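Local atomic coordinates of putative polysaccharide deacetylase (PDB entry 5JP6), a protein that probably removes acetyl groups from peptidoglycan as a zinc-containing carbohydrate esterase of family 4. Residues R125-V130 with S312-L317; L188-E193 with Q347-L352. The protein carries 1 engineered substitution. All coordinates share one frame; numbering follows the deposited sequence.

Interaction 1 (R125-V130 with S312-L317); sequences RESMSV and SNEQLL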
ATOM      1  N   ARG A 125      13.157 -14.469  -6.104  1.00 24.57           N
ATOM      2  CA  ARG A 125      13.063 -14.168  -7.509  1.00 25.94           C
ATOM      3  C   ARG A 125      13.444 -15.382  -8.383  1.00 25.69           C
ATOM      4  O   ARG A 125      12.953 -15.533  -9.514  1.00 27.29           O
ATOM      5  CB  ARG A 125      13.999 -12.952  -7.775  1.00 30.35           C
ATOM      6  CG  ARG A 125      13.631 -12.039  -8.857  1.00 36.03           C
ATOM      7  CD  ARG A 125      14.539 -10.820  -8.875  1.00 25.48           C
ATOM      8  NE  ARG A 125      14.253  -9.869  -7.818  1.00 23.85           N
ATOM      9  CZ  ARG A 125      15.113  -9.524  -6.871  1.00 22.97           C
ATOM     10  NH1 ARG A 125      16.368  -9.972  -6.895  1.00 26.03           N
ATOM     11  NH2 ARG A 125      14.726  -8.707  -5.889  1.00 24.78           N
ATOM     12  N   GLU A 126      14.295 -16.266  -7.867  1.00 27.02           N
ATOM     13  CA  GLU A 126      14.861 -17.385  -8.653  1.00 30.86           C
ATOM     14  C   GLU A 126      13.796 -18.299  -9.220  1.00 31.05           C
ATOM     15  O   GLU A 126      13.942 -18.840 -10.323  1.00 36.64           O
ATOM     16  CB  GLU A 126      15.791 -18.242  -7.779  1.00 34.11           C
ATOM     17  CG  GLU A 126      17.123 -17.584  -7.439  1.00 39.36           C
ATOM     18  CD  GLU A 126      17.994 -18.454  -6.527  1.00 44.54           C
ATOM     19  OE1 GLU A 126      17.784 -19.700  -6.483  1.00 59.29           O
ATOM     20  OE2 GLU A 126      18.864 -17.894  -5.824  1.00 56.73           O
ATOM     21  N   SER A 127      12.724 -18.501  -8.473  1.00 27.02           N
ATOM     22  CA  SER A 127      11.713 -19.455  -8.875  1.00 30.82           C
ATOM     23  C   SER A 127      10.554 -18.839  -9.650  1.00 28.53           C
ATOM     24  O   SER A 127       9.582 -19.532  -9.955  1.00 36.85           O
ATOM     25  CB  SER A 127      11.197 -20.224  -7.654  1.00 39.01           C
ATOM     26  OG  SER A 127      10.595 -19.354  -6.725  1.00 46.07           O
ATOM     27  N   MET A 128      10.659 -17.552  -9.973  1.00 27.42           N
ATOM     28  CA  MET A 128       9.610 -16.898 -10.740  0.50 26.35           C
ATOM     29  C   MET A 128       9.906 -16.871 -12.203  1.00 25.53           C
ATOM     30  O   MET A 128      10.996 -16.501 -12.603  1.00 29.30           O
ATOM     31  CB  MET A 128       9.439 -15.484 -10.277  0.50 26.93           C
ATOM     32  CG  MET A 128       8.899 -15.456  -8.880  0.50 25.04           C
ATOM     33  SD  MET A 128       9.145 -13.832  -8.217  0.50 27.09           S
ATOM     34  CE  MET A 128       7.476 -13.263  -8.354  0.50 23.79           C
ATOM     35  N   SER A 129       8.892 -17.221 -13.015  1.00 24.03           N
ATOM     36  CA  SER A 129       9.078 -17.161 -14.472  1.00 25.88           C
ATOM     37  C   SER A 129       9.094 -15.743 -14.975  1.00 22.87           C
ATOM     38  O   SER A 129       9.702 -15.460 -16.015  1.00 25.37           O
ATOM     39  CB  SER A 129       8.069 -18.025 -15.224  1.00 29.74           C
ATOM     40  OG  SER A 129       6.804 -17.434 -15.194  1.00 28.38           O
ATOM     41  N   VAL A 130       8.454 -14.842 -14.223  1.00 22.21           N
ATOM     42  CA  VAL A 130       8.416 -13.404 -14.551  1.00 22.08           C
ATOM     43  C   VAL A 130       8.898 -12.592 -13.364  1.00 22.95           C
ATOM     44  O   VAL A 130       8.103 -12.127 -12.569  1.00 24.88           O
ATOM     45  CB  VAL A 130       7.022 -12.922 -15.015  1.00 22.88           C
ATOM     46  CG1 VAL A 130       7.127 -11.501 -15.509  1.00 23.84           C
ATOM     47  CG2 VAL A 130       6.481 -13.821 -16.122  1.00 25.57           C
ATOM     48  N   SER A 312       5.997 -16.039   1.625  1.00 22.63           N
ATOM     49  CA  SER A 312       6.820 -16.141   0.418  1.00 20.88           C
ATOM     50  C   SER A 312       6.145 -15.443  -0.756  1.00 20.05           C
ATOM     51  O   SER A 312       4.915 -15.270  -0.781  1.00 21.28           O
ATOM     52  CB  SER A 312       7.060 -17.603   0.075  1.00 22.74           C
ATOM     53  OG  SER A 312       5.852 -18.282  -0.208  1.00 22.80           O
ATOM     54  N   ASN A 313       6.938 -15.091  -1.763  1.00 19.98           N
ATOM     55  CA  ASN A 313       6.360 -14.576  -2.989  1.00 20.32           C
ATOM     56  C   ASN A 313       5.343 -15.552  -3.569  1.00 19.69           C
ATOM     57  O   ASN A 313       4.271 -15.162  -4.020  1.00 20.73           O
ATOM     58  CB  ASN A 313       7.429 -14.392  -4.052  1.00 21.77           C
ATOM     59  CG  ASN A 313       8.381 -13.230  -3.802  1.00 21.34           C
ATOM     60  OD1 ASN A 313       8.529 -12.737  -2.722  1.00 21.91           O
ATOM     61  ND2 ASN A 313       9.105 -12.863  -4.877  1.00 21.10           N
ATOM     62  N   GLU A 314       5.693 -16.841  -3.539  1.00 20.57           N
ATOM     63  CA  GLU A 314       4.853 -17.943  -4.020  0.50 20.58           C
ATOM     64  C   GLU A 314       3.494 -17.971  -3.319  1.00 20.29           C
ATOM     65  O   GLU A 314       2.439 -18.082  -3.933  1.00 21.78           O
ATOM     66  CB  GLU A 314       5.623 -19.254  -3.775  0.50 21.94           C
ATOM     67  CG  GLU A 314       5.158 -20.471  -4.515  0.50 21.37           C
ATOM     68  CD  GLU A 314       6.308 -21.505  -4.646  0.50 24.06           C
ATOM     69  OE1 GLU A 314       7.162 -21.299  -5.558  0.50 29.21           O
ATOM     70  OE2 GLU A 314       6.347 -22.519  -3.868  0.50 29.37           O
ATOM     71  N   GLN A 315       3.507 -17.879  -1.989  1.00 20.57           N
ATOM     72  CA  GLN A 315       2.294 -17.873  -1.204  0.50 18.82           C
ATOM     73  C   GLN A 315       1.371 -16.649  -1.520  1.00 20.12           C
ATOM     74  O   GLN A 315       0.198 -16.772  -1.707  1.00 29.27           O
ATOM     75  CB  GLN A 315       2.681 -17.993   0.278  0.50 19.29           C
ATOM     76  CG  GLN A 315       1.471 -17.964   1.189  0.50 19.31           C
ATOM     77  CD  GLN A 315       1.806 -18.326   2.613  0.50 24.24           C
ATOM     78  OE1 GLN A 315       2.852 -18.889   2.902  0.50 24.84           O
ATOM     79  NE2 GLN A 315       0.924 -17.970   3.513  0.50 31.00           N
ATOM     80  N   LEU A 316       2.035 -15.487  -1.616  1.00 20.37           N
ATOM     81  CA  LEU A 316       1.288 -14.276  -1.918  1.00 19.83           C
ATOM     82  C   LEU A 316       0.590 -14.376  -3.272  1.00 20.31           C
ATOM     83  O   LEU A 316      -0.602 -14.097  -3.374  1.00 20.52           O
ATOM     84  CB  LEU A 316       2.219 -13.052  -1.842  1.00 20.72           C
ATOM     85  CG  LEU A 316       1.562 -11.692  -2.164  1.00 21.98           C
ATOM     86  CD1 LEU A 316       0.365 -11.461  -1.230  1.00 22.71           C
ATOM     87  CD2 LEU A 316       2.567 -10.578  -2.047  1.00 21.71           C
ATOM     88  N   LEU A 317       1.312 -14.815  -4.312  1.00 19.05           N
ATOM     89  CA  LEU A 317       0.727 -14.984  -5.677  1.00 19.99           C
ATOM     90  C   LEU A 317      -0.403 -15.991  -5.588  1.00 19.48           C
ATOM     91  O   LEU A 317      -1.428 -15.786  -6.205  1.00 21.83           O
ATOM     92  CB  LEU A 317       1.767 -15.428  -6.713  1.00 22.11           C
ATOM     93  CG  LEU A 317       2.622 -14.310  -7.250  1.00 23.58           C
ATOM     94  CD1 LEU A 317       3.956 -14.845  -7.751  1.00 26.42           C
ATOM     95  CD2 LEU A 317       1.822 -13.563  -8.341  1.00 25.39           C
TER
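The backbones come no closer than 8.3 Å, from Met128 CA to Glu314 CA, where the chain leaving helix 110-126 passes the first turn of helix 313-327, so side chains must fill the gap. Met128 does most of this. Its CG lies anti to the carbonyl carbon (chi1 -67°), which with a nearly extended chi2 carries SD to the Asn313 amide, while the turn at chi3 (104°) swings CE toward Leu317; the Met128 and Asn313 side chains cross at about a right angle. Asn313 ND2 points an N-H at Met128 SD, 3.5 Å away and fairly straight at 160°, but a sulfur acceptor makes this a weak hydrogen bond. Met128 CE reaches Leu317 CD1 at 3.9 Å, one turn further along the helix, and lies equally far from Asn313 ND2. Methionine suits this place because one flexible chain offers a soft acceptor and an apolar methyl together. A second Met128 conformer is present, so these details are tentative.

Asn313 is buried, and its amide has a partner at each end: the bond from Arg340 NH1 to OD1 is the stronger tie, the ND2 contact with sulfur the weaker. Its backbone N is bonded to Gln124 OE1. Just before it, Ser312 fills the N-cap, its OG accepting from Gln315 N at 3.0 Å, a role its short hydroxyl fits well. Ser127 OG and Glu314 OE1 are 4.1 Å apart, too far for a bond, and the glutamate has a second conformer too. The contact joins the end of helix 110-126 and its following loop to the start of helix 313-327, in the NodB homology region, by one weak polar link and a methyl contact, consistent with a seam in which side chains can shift.

Interaction 2 (L188-E193 with Q347-L352); sequences LRALKE and QFLREL
Leu349 meets Ala190 and Leu191 between two helices, each with ordinary internal backbone bonds: Leu352 N to Phe348 O and Lys192 N to Leu188 O are both 2.9 Å. Across the helices the contact is made by apolar side chains and the Ala190 carbonyl. One methyl carries it. The Leu349 side chain starts out toward helix 183-193, CG anti to the carbonyl carbon (chi1 -64°), and presents CD1 to the Ala190 peptide. Leu349 CD1 lies 3.4 Å from Ala190 O, a snug van der Waals approach, and 4.0 Å from Ala190 CB.

Alanine suits this position because its single methyl lets the branched leucine come down onto the backbone; the nearest CA pair, Leu191 and Leu349, is 7.9 Å apart. The same methyl also stands 4.2 Å from Leu191 CD2, although the Leu191 side chain sets off away from the other helix and only its end turns back. A branched leucine at each of these sites can thus touch the opposite helix and the sheet at once. Leu191, Leu349 and Phe348 all rest on Leu173 of strand 170-176, while Leu352 lies on Val171 of that strand. On the far flank, Phe348 packs against Val320 and Leu321, placing helix 339-354 between helices 183-193 and 313-327 on one side of the parallel sheet.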
ATOM      1  N   LEU A 188       4.578   0.916 -10.872  1.00 18.02           N
ATOM      2  CA  LEU A 188       4.283   1.700 -12.080  1.00 18.20           C
ATOM      3  C   LEU A 188       4.911   1.069 -13.320  1.00 17.97           C
ATOM      4  O   LEU A 188       4.283   0.995 -14.370  1.00 19.23           O
ATOM      5  CB  LEU A 188       4.757   3.139 -11.942  1.00 19.53           C
ATOM      6  CG  LEU A 188       4.027   4.005 -10.935  1.00 19.49           C
ATOM      7  CD1 LEU A 188       4.631   5.390 -10.857  1.00 20.49           C
ATOM      8  CD2 LEU A 188       2.535   4.124 -11.263  1.00 19.49           C
ATOM      9  N   ARG A 189       6.169   0.630 -13.203  1.00 18.92           N
ATOM     10  CA  ARG A 189       6.849   0.020 -14.359  1.00 20.43           C
ATOM     11  C   ARG A 189       6.110  -1.230 -14.796  1.00 21.37           C
ATOM     12  O   ARG A 189       5.878  -1.449 -15.982  1.00 21.33           O
ATOM     13  CB  ARG A 189       8.288  -0.338 -14.030  1.00 24.11           C
ATOM     14  CG  ARG A 189       9.170   0.874 -13.836  1.00 27.03           C
ATOM     15  CD  ARG A 189      10.617   0.486 -13.731  1.00 32.08           C
ATOM     16  NE  ARG A 189      10.969  -0.105 -12.432  1.00 32.43           N
ATOM     17  CZ  ARG A 189      11.351   0.574 -11.348  1.00 30.24           C
ATOM     18  NH1 ARG A 189      11.382   1.894 -11.347  1.00 33.17           N
ATOM     19  NH2 ARG A 189      11.682  -0.078 -10.242  1.00 31.24           N
ATOM     20  N   ALA A 190       5.710  -2.022 -13.821  1.00 19.88           N
ATOM     21  CA  ALA A 190       5.023  -3.290 -14.125  1.00 20.11           C
ATOM     22  C   ALA A 190       3.678  -3.032 -14.811  1.00 19.15           C
ATOM     23  O   ALA A 190       3.327  -3.677 -15.804  1.00 19.92           O
ATOM     24  CB  ALA A 190       4.833  -4.108 -12.865  1.00 19.97           C
ATOM     25  N   LEU A 191       2.934  -2.072 -14.293  1.00 19.04           N
ATOM     26  CA  LEU A 191       1.646  -1.723 -14.878  1.00 18.73           C
ATOM     27  C   LEU A 191       1.802  -1.208 -16.290  1.00 18.38           C
ATOM     28  O   LEU A 191       1.062  -1.597 -17.204  1.00 19.28           O
ATOM     29  CB  LEU A 191       0.918  -0.704 -13.999  1.00 17.59           C
ATOM     30  CG  LEU A 191       0.477  -1.179 -12.619  1.00 17.94           C
ATOM     31  CD1 LEU A 191       0.049  -0.002 -11.756  1.00 19.11           C
ATOM     32  CD2 LEU A 191      -0.667  -2.177 -12.690  1.00 20.68           C
ATOM     33  N   LYS A 192       2.743  -0.290 -16.464  1.00 19.38           N
ATOM     34  CA  LYS A 192       2.914   0.374 -17.739  1.00 21.52           C
ATOM     35  C   LYS A 192       3.305  -0.611 -18.846  1.00 21.51           C
ATOM     36  O   LYS A 192       2.849  -0.478 -20.000  1.00 23.67           O
ATOM     37  CB  LYS A 192       3.912   1.523 -17.653  1.00 23.51           C
ATOM     38  CG  LYS A 192       4.017   2.334 -18.940  1.00 26.81           C
ATOM     39  CD  LYS A 192       4.937   3.534 -18.766  1.00 33.24           C
ATOM     40  CE  LYS A 192       5.062   4.258 -20.101  1.00 42.92           C
ATOM     41  NZ  LYS A 192       6.133   5.291 -20.140  1.00 50.92           N
ATOM     42  N   GLU A 193       4.175  -1.578 -18.515  1.00 21.09           N
ATOM     43  CA  GLU A 193       4.653  -2.575 -19.491  1.00 24.69           C
ATOM     44  C   GLU A 193       3.519  -3.314 -20.188  1.00 23.01           C
ATOM     45  O   GLU A 193       3.688  -3.766 -21.342  1.00 25.99           O
ATOM     46  CB  GLU A 193       5.488  -3.709 -18.778  1.00 29.02           C
ATOM     47  CG  GLU A 193       6.821  -3.310 -18.396  1.00 34.78           C
ATOM     48  CD  GLU A 193       7.559  -4.371 -17.583  1.00 30.84           C
ATOM     49  OE1 GLU A 193       7.026  -5.316 -16.869  1.00 27.87           O
ATOM     50  OE2 GLU A 193       8.729  -4.163 -17.609  1.00 37.79           O
ATOM     51  N   GLN A 347       4.625 -10.797 -12.342  1.00 18.99           N
ATOM     52  CA  GLN A 347       4.180 -12.165 -12.373  1.00 19.49           C
ATOM     53  C   GLN A 347       2.624 -12.227 -12.208  1.00 18.84           C
ATOM     54  O   GLN A 347       1.908 -12.996 -12.891  1.00 19.85           O
ATOM     55  CB  GLN A 347       4.876 -12.962 -11.290  1.00 21.07           C
ATOM     56  CG  GLN A 347       4.556 -14.448 -11.370  1.00 22.78           C
ATOM     57  CD  GLN A 347       5.450 -15.197 -12.361  1.00 25.29           C
ATOM     58  OE1 GLN A 347       6.638 -15.229 -12.175  1.00 25.88           O
ATOM     59  NE2 GLN A 347       4.892 -15.723 -13.429  1.00 32.15           N
ATOM     60  N   PHE A 348       2.103 -11.401 -11.312  1.00 17.73           N
ATOM     61  CA  PHE A 348       0.672 -11.315 -11.063  1.00 16.89           C
ATOM     62  C   PHE A 348      -0.069 -10.895 -12.321  1.00 18.03           C
ATOM     63  O   PHE A 348      -1.083 -11.474 -12.685  1.00 19.31           O
ATOM     64  CB  PHE A 348       0.387 -10.341  -9.915  1.00 18.53           C
ATOM     65  CG  PHE A 348      -1.069 -10.076  -9.695  1.00 18.38           C
ATOM     66  CD1 PHE A 348      -1.886 -11.042  -9.166  1.00 19.88           C
ATOM     67  CD2 PHE A 348      -1.649  -8.859 -10.056  1.00 20.55           C
ATOM     68  CE1 PHE A 348      -3.235 -10.801  -8.943  1.00 20.51           C
ATOM     69  CE2 PHE A 348      -2.997  -8.640  -9.869  1.00 20.78           C
ATOM     70  CZ  PHE A 348      -3.780  -9.602  -9.308  1.00 21.62           C
ATOM     71  N   LEU A 349       0.437  -9.846 -12.961  1.00 18.46           N
ATOM     72  CA  LEU A 349      -0.170  -9.354 -14.171  1.00 18.28           C
ATOM     73  C   LEU A 349      -0.172 -10.407 -15.291  1.00 18.99           C
ATOM     74  O   LEU A 349      -1.157 -10.547 -16.003  1.00 21.01           O
ATOM     75  CB  LEU A 349       0.498  -8.050 -14.588  1.00 19.04           C
ATOM     76  CG  LEU A 349       0.334  -6.866 -13.609  1.00 19.59           C
ATOM     77  CD1 LEU A 349       1.292  -5.730 -13.949  1.00 20.68           C
ATOM     78  CD2 LEU A 349      -1.104  -6.413 -13.554  1.00 20.60           C
ATOM     79  N   ARG A 350       0.940 -11.113 -15.441  1.00 19.14           N
ATOM     80  CA  ARG A 350       1.008 -12.179 -16.423  0.50 19.97           C
ATOM     81  C   ARG A 350      -0.016 -13.268 -16.116  1.00 20.84           C
ATOM     82  O   ARG A 350      -0.697 -13.747 -17.026  1.00 20.80           O
ATOM     83  CB  ARG A 350       2.436 -12.733 -16.523  0.50 20.11           C
ATOM     84  CG  ARG A 350       2.611 -13.937 -17.467  0.50 19.82           C
ATOM     85  CD  ARG A 350       2.200 -13.726 -18.923  0.50 22.60           C
ATOM     86  NE  ARG A 350       2.001 -14.992 -19.647  0.50 23.13           N
ATOM     87  CZ  ARG A 350       2.931 -15.688 -20.291  0.50 25.86           C
ATOM     88  NH1 ARG A 350       4.190 -15.277 -20.365  0.50 29.05           N
ATOM     89  NH2 ARG A 350       2.586 -16.818 -20.892  0.50 28.20           N
ATOM     90  N   GLU A 351      -0.148 -13.649 -14.852  1.00 19.35           N
ATOM     91  CA  GLU A 351      -1.154 -14.669 -14.493  1.00 20.29           C
ATOM     92  C   GLU A 351      -2.593 -14.172 -14.721  1.00 19.94           C
ATOM     93  O   GLU A 351      -3.405 -14.962 -15.191  1.00 22.03           O
ATOM     94  CB  GLU A 351      -0.964 -15.163 -13.080  1.00 20.53           C
ATOM     95  CG  GLU A 351       0.129 -16.202 -12.967  1.00 20.83           C
ATOM     96  CD  GLU A 351      -0.235 -17.446 -13.783  1.00 22.14           C
ATOM     97  OE1 GLU A 351      -1.351 -18.002 -13.568  1.00 24.27           O
ATOM     98  OE2 GLU A 351       0.572 -17.819 -14.654  1.00 23.30           O
ATOM     99  N   LEU A 352      -2.912 -12.906 -14.423  1.00 20.65           N
ATOM    100  CA  LEU A 352      -4.261 -12.372 -14.742  1.00 21.27           C
ATOM    101  C   LEU A 352      -4.500 -12.598 -16.239  1.00 21.02           C
ATOM    102  O   LEU A 352      -5.573 -13.068 -16.654  1.00 23.28           O
ATOM    103  CB  LEU A 352      -4.403 -10.897 -14.415  1.00 21.82           C
ATOM    104  CG  LEU A 352      -4.557 -10.475 -12.980  1.00 23.06           C
ATOM    105  CD1 LEU A 352      -4.696  -8.961 -12.917  1.00 23.43           C
ATOM    106  CD2 LEU A 352      -5.718 -11.180 -12.314  1.00 23.88           C
TER

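In the fold
Helix 339-354, which supplies one side of interaction 2, also borders interaction 1; the centres of the two contacts are 14 Å apart. Gln347, at the start of the second segment of interaction 2, reaches the loop of interaction 1 with both ends of its amide: OE1 probably accepts from Val130 N at 2.8 Å, and NE2 probably bonds Ser129 OG at 3.1 Å. On the other segment of interaction 1, Leu317 CD2 packs 3.7 Å from Phe348 N. The segments alternate along the chain, so distant parts of the sequence are interleaved here. Interaction 1 is at the surface and interaction 2 is buried; both lie away from the zinc site of Asp177, His227 and Tyr280.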